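Local coordinates for protein UDP-D-quinovosamine 4-dehydrogenase (Vibrio fischeri, PDB 3NKL) that probably acts as an oxidoreductase and lyase on a UDP-linked amino sugar, this chain being the Rossmann-type, CoA-binding-like domain of a longer membrane protein, at residues 5-11 with 66-72; 20-24 with 46-50. One frame throughout, in Å; residues are numbered along the deposited sequence.

Both contacts belong to one Rossmann-type domain. Interaction 1 pairs two central strands, 5-10 and 68-71; interaction 2 sets helix 14-25, which follows strand 5-10 in the chain, against the hairpin formed by 45-46 and 49-52 at the far edge of the sheet. Their centres lie about 12 Å apart, yet they share one hydrophobic layer: L70 CD1 touches L23 CD1 at 3.4 Å, and I9 CD1 meets A20 CB at 3.7 Å. G11, just after strand 5-10, begins a glycine-rich turn of GxGxxG type into that helix, consistent with a nucleotide-binding loop. A glycerol, probably from the crystallisation liquor, lies about 6 Å from G11.

Interaction 1 of 2, residues 5-11 with 66-72; sequences KKVLIYG and ISTVLLA
L8, I9 and Y10 run beside V69, L70 and L71 as parallel neighbours in the middle of a Rossmann-type sheet, at the switch point of the fold, from which the following helices, 14-25 and 78-89, lie on opposite faces. Backbone bonds stitch the C-terminal half: L70 N gives to L8 O (2.9 Å, 174° at the hydrogen), then Y10 N to L70 O and A72 N to Y10 O, each 2.8 Å and 164°. The other end is looser. L8 N is buried there without a partner, and a water bridges strand 5-10 and the loop leading into strand 68-71, giving a 2.6 Å bond to K6 O while accepting from S67 N.

Branched and aliphatic residues suit the two buried faces. On the L8 face, I66 CD1 lies 3.5 Å from L8 CD2, the two side chains crossing at about a right angle. Further along, Y10 and L71 lie side by side, with Y10 CB 3.6 Å from L71 CD2. Y10 carries CG roughly anti to its backbone N (chi1 -152°), and the ring leads away to where OH bonds D37; I84 of helix 78-89 packs on both residues. On the reverse face, L23 of helix 14-25 covers I9 and L70. Glycine suits position 11, whose backbone leaves no room for a CB beside A72 O. Two residues back, I9 CG2 rests 4.0 Å from A72 CB.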
# COMPACT_ATOMS: atom_id res chain seq x y z
N LYS B 5 -14.83 -20.32 -2.29
CA LYS B 5 -14.24 -20.34 -0.96
C LYS B 5 -14.14 -18.93 -0.36
O LYS B 5 -13.59 -18.02 -0.98
CB LYS B 5 -12.86 -20.98 -1.01
CG LYS B 5 -12.47 -21.66 0.27
CD LYS B 5 -11.67 -22.93 -0.02
CE LYS B 5 -10.29 -22.60 -0.56
NZ LYS B 5 -9.39 -23.80 -0.58
N LYS B 6 -14.68 -18.74 0.83
CA LYS B 6 -14.68 -17.41 1.44
C LYS B 6 -13.33 -17.06 2.05
O LYS B 6 -12.73 -17.87 2.76
CB LYS B 6 -15.78 -17.32 2.48
CG LYS B 6 -17.19 -17.44 1.85
CD LYS B 6 -18.25 -17.18 2.88
CE LYS B 6 -19.63 -17.60 2.37
NZ LYS B 6 -20.55 -17.83 3.52
N VAL B 7 -12.84 -15.86 1.78
CA VAL B 7 -11.55 -15.44 2.35
C VAL B 7 -11.63 -14.03 2.89
O VAL B 7 -12.51 -13.26 2.51
CB VAL B 7 -10.43 -15.40 1.30
CG1 VAL B 7 -10.29 -16.75 0.59
CG2 VAL B 7 -10.72 -14.31 0.30
N LEU B 8 -10.68 -13.68 3.77
CA LEU B 8 -10.40 -12.29 4.04
C LEU B 8 -9.14 -11.91 3.28
O LEU B 8 -8.25 -12.74 3.08
CB LEU B 8 -10.14 -12.04 5.53
CG LEU B 8 -11.24 -12.44 6.51
CD1 LEU B 8 -10.74 -12.26 7.93
CD2 LEU B 8 -12.49 -11.59 6.26
N ILE B 9 -9.06 -10.64 2.88
CA ILE B 9 -7.83 -10.12 2.28
C ILE B 9 -7.20 -9.16 3.27
O ILE B 9 -7.82 -8.19 3.70
CB ILE B 9 -8.11 -9.36 0.97
CG1 ILE B 9 -8.65 -10.33 -0.08
CG2 ILE B 9 -6.83 -8.60 0.50
CD1 ILE B 9 -9.04 -9.67 -1.39
N TYR B 10 -5.96 -9.47 3.66
CA TYR B 10 -5.23 -8.61 4.58
C TYR B 10 -4.49 -7.60 3.71
O TYR B 10 -3.59 -7.97 2.98
CB TYR B 10 -4.23 -9.45 5.39
CG TYR B 10 -3.90 -8.90 6.76
CD1 TYR B 10 -3.23 -7.68 6.91
CD2 TYR B 10 -4.25 -9.60 7.91
CE1 TYR B 10 -2.92 -7.18 8.16
CE2 TYR B 10 -3.93 -9.11 9.17
CZ TYR B 10 -3.28 -7.91 9.29
OH TYR B 10 -2.98 -7.45 10.54
N GLY B 11 -4.89 -6.33 3.81
CA GLY B 11 -4.27 -5.24 3.06
C GLY B 11 -5.35 -4.59 2.21
O GLY B 11 -5.79 -5.18 1.22
N ILE B 66 -14.36 -18.75 7.75
CA ILE B 66 -13.22 -18.52 6.86
C ILE B 66 -12.05 -19.41 7.26
O ILE B 66 -11.66 -19.45 8.41
CB ILE B 66 -12.82 -17.02 6.89
CG1 ILE B 66 -13.82 -16.21 6.06
CG2 ILE B 66 -11.39 -16.84 6.33
CD1 ILE B 66 -13.98 -14.80 6.50
N SER B 67 -11.47 -20.15 6.31
CA SER B 67 -10.32 -20.97 6.67
C SER B 67 -9.08 -20.61 5.87
O SER B 67 -8.10 -21.31 5.92
CB SER B 67 -10.64 -22.46 6.51
OG SER B 67 -11.00 -22.74 5.18
N THR B 68 -9.15 -19.51 5.12
CA THR B 68 -8.03 -19.05 4.29
C THR B 68 -7.99 -17.53 4.31
O THR B 68 -9.02 -16.88 4.11
CB THR B 68 -8.19 -19.53 2.83
OG1 THR B 68 -8.13 -20.96 2.79
CG2 THR B 68 -7.09 -18.98 1.95
N VAL B 69 -6.80 -16.97 4.55
CA VAL B 69 -6.62 -15.53 4.51
C VAL B 69 -5.52 -15.22 3.51
O VAL B 69 -4.49 -15.89 3.48
CB VAL B 69 -6.30 -14.96 5.93
CG1 VAL B 69 -5.86 -13.49 5.85
CG2 VAL B 69 -7.54 -15.13 6.85
N LEU B 70 -5.76 -14.23 2.65
CA LEU B 70 -4.82 -13.87 1.60
C LEU B 70 -4.10 -12.57 1.95
O LEU B 70 -4.74 -11.57 2.26
CB LEU B 70 -5.56 -13.69 0.28
CG LEU B 70 -6.50 -14.82 -0.15
CD1 LEU B 70 -7.06 -14.48 -1.54
CD2 LEU B 70 -5.78 -16.14 -0.17
N LEU B 71 -2.78 -12.57 1.88
CA LEU B 71 -2.00 -11.37 2.21
C LEU B 71 -1.74 -10.54 0.97
O LEU B 71 -1.19 -11.05 -0.01
CB LEU B 71 -0.66 -11.75 2.84
CG LEU B 71 -0.74 -12.58 4.12
CD1 LEU B 71 0.66 -12.80 4.65
CD2 LEU B 71 -1.59 -11.89 5.17
N ALA B 72 -2.13 -9.28 1.02
CA ALA B 72 -1.85 -8.35 -0.06
C ALA B 72 -1.20 -7.11 0.57
O ALA B 72 -1.74 -6.00 0.50
CB ALA B 72 -3.14 -7.98 -0.81
O HOH W 1 -12.46 -20.28 3.70

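Interaction 2 of 2, residues 20-24 with 46-50; sequences ANMLR and MQGIT
N21 OD1 accepts a weak hydrogen bond from Q47 NE2 (3.4 Å, 152° at the hydrogen), and the same two amides meet again through N21 ND2 and Q47 OE1. This second bond is weak as well: the atoms are 2.7 Å apart, but the angle is only 127° and the position of OE1 is uncertain. The amide planes are turned 55° against each other, so the groups meet askew rather than as a flat pair. Asparagine and glutamine suit this solvent-edged spot, N21 partly exposed and Q47 exposed, because each offers both a donor and an acceptor, and Q47, extended beyond CG, has the length to span from the hairpin to the helix.

R24 comes in beside them, its chain bent at chi3 so that the guanidinium turns back along its own helix. A20 O stands 4.0 Å above the centre of one face, while Q47 O lies 4.1 Å above the opposite face, toward the rim, though the exact placing of the guanidinium is doubtful.

Beneath the polar layer the packing is apolar. A20 CB meets I49 CD1 at 4.1 Å; its small methyl fits against the tip of the I49 side chain, and F34 of strand 29-35 touches both residues.

Q47 and G48 occupy the corner of a type I' turn, where both have positive phi, a conformation glycine adopts easily. M46 N to I49 O (2.8 Å) and I49 N to M46 O (3.1 Å) close this two-residue hairpin. The helix belongs to the first Rossmann beta-alpha-beta crossover, strand 5-10 to helix 14-25 to strand 29-35, and the hairpin after it folds against the side of that helix.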
# COMPACT_ATOMS: atom_id res chain seq x y z
N ALA B 20 -8.71 -8.20 -4.93
CA ALA B 20 -10.13 -8.48 -4.74
C ALA B 20 -10.86 -8.52 -6.09
O ALA B 20 -11.79 -9.29 -6.26
CB ALA B 20 -10.77 -7.48 -3.78
N ASN B 21 -10.42 -7.70 -7.05
CA ASN B 21 -11.00 -7.76 -8.40
C ASN B 21 -10.59 -9.00 -9.17
O ASN B 21 -11.40 -9.61 -9.86
CB ASN B 21 -10.60 -6.53 -9.22
CG ASN B 21 -11.30 -5.28 -8.76
OD1 ASN B 21 -10.89 -4.17 -9.10
ND2 ASN B 21 -12.36 -5.44 -7.99
N MSE B 22 -9.31 -9.34 -9.08
CA MSE B 22 -8.80 -10.60 -9.61
C MSE B 22 -9.77 -11.69 -9.15
O MSE B 22 -10.38 -12.38 -9.96
CB MSE B 22 -7.41 -10.88 -9.03
CG MSE B 22 -6.45 -11.61 -9.95
SE MSE B 22 -5.53 -10.31 -11.04
CE MSE B 22 -4.83 -9.19 -9.61
N LEU B 23 -9.91 -11.81 -7.83
CA LEU B 23 -10.75 -12.87 -7.22
C LEU B 23 -12.24 -12.78 -7.57
O LEU B 23 -12.86 -13.78 -7.95
CB LEU B 23 -10.62 -12.83 -5.69
CG LEU B 23 -9.21 -12.85 -5.12
CD1 LEU B 23 -9.26 -12.97 -3.61
CD2 LEU B 23 -8.38 -13.99 -5.70
N ARG B 24 -12.81 -11.60 -7.37
CA ARG B 24 -14.26 -11.43 -7.46
C ARG B 24 -14.77 -11.76 -8.85
O ARG B 24 -15.89 -12.25 -9.01
CB ARG B 24 -14.69 -10.03 -7.07
CG ARG B 24 -15.63 -9.99 -5.89
CD ARG B 24 -16.48 -8.75 -5.95
NE ARG B 24 -15.65 -7.58 -6.19
CZ ARG B 24 -14.91 -7.01 -5.25
NH1 ARG B 24 -14.17 -5.95 -5.54
NH2 ARG B 24 -14.89 -7.52 -4.03
N MSE B 46 -14.78 -0.42 0.48
CA MSE B 46 -14.20 -0.33 -0.84
C MSE B 46 -14.79 -1.42 -1.71
O MSE B 46 -14.70 -2.61 -1.40
CB MSE B 46 -12.69 -0.41 -0.78
CG MSE B 46 -12.07 0.86 -0.25
SE MSE B 46 -12.71 2.40 -1.27
CE MSE B 46 -12.36 3.80 0.05
N GLN B 47 -15.43 -0.99 -2.78
CA GLN B 47 -16.11 -1.92 -3.68
C GLN B 47 -17.14 -2.81 -2.99
O GLN B 47 -17.26 -3.99 -3.31
CB GLN B 47 -15.10 -2.79 -4.44
CG GLN B 47 -14.23 -2.01 -5.39
CD GLN B 47 -13.43 -2.91 -6.31
OE1 GLN B 47 -12.78 -3.85 -5.86
NE2 GLN B 47 -13.47 -2.62 -7.61
N GLY B 48 -17.89 -2.24 -2.06
CA GLY B 48 -18.97 -2.98 -1.43
C GLY B 48 -18.48 -3.94 -0.36
O GLY B 48 -19.27 -4.64 0.28
N ILE B 49 -17.17 -3.96 -0.17
CA ILE B 49 -16.54 -4.77 0.86
C ILE B 49 -16.17 -3.82 1.97
O ILE B 49 -15.59 -2.77 1.70
CB ILE B 49 -15.22 -5.38 0.34
CG1 ILE B 49 -15.32 -5.71 -1.15
CG2 ILE B 49 -14.81 -6.59 1.14
CD1 ILE B 49 -14.08 -6.35 -1.69
N THR B 50 -16.45 -4.17 3.22
CA THR B 50 -15.94 -3.30 4.28
C THR B 50 -14.57 -3.75 4.83
O THR B 50 -14.17 -4.91 4.69
CB THR B 50 -17.02 -2.95 5.36
OG1 THR B 50 -16.62 -3.40 6.65
CG2 THR B 50 -18.37 -3.52 4.99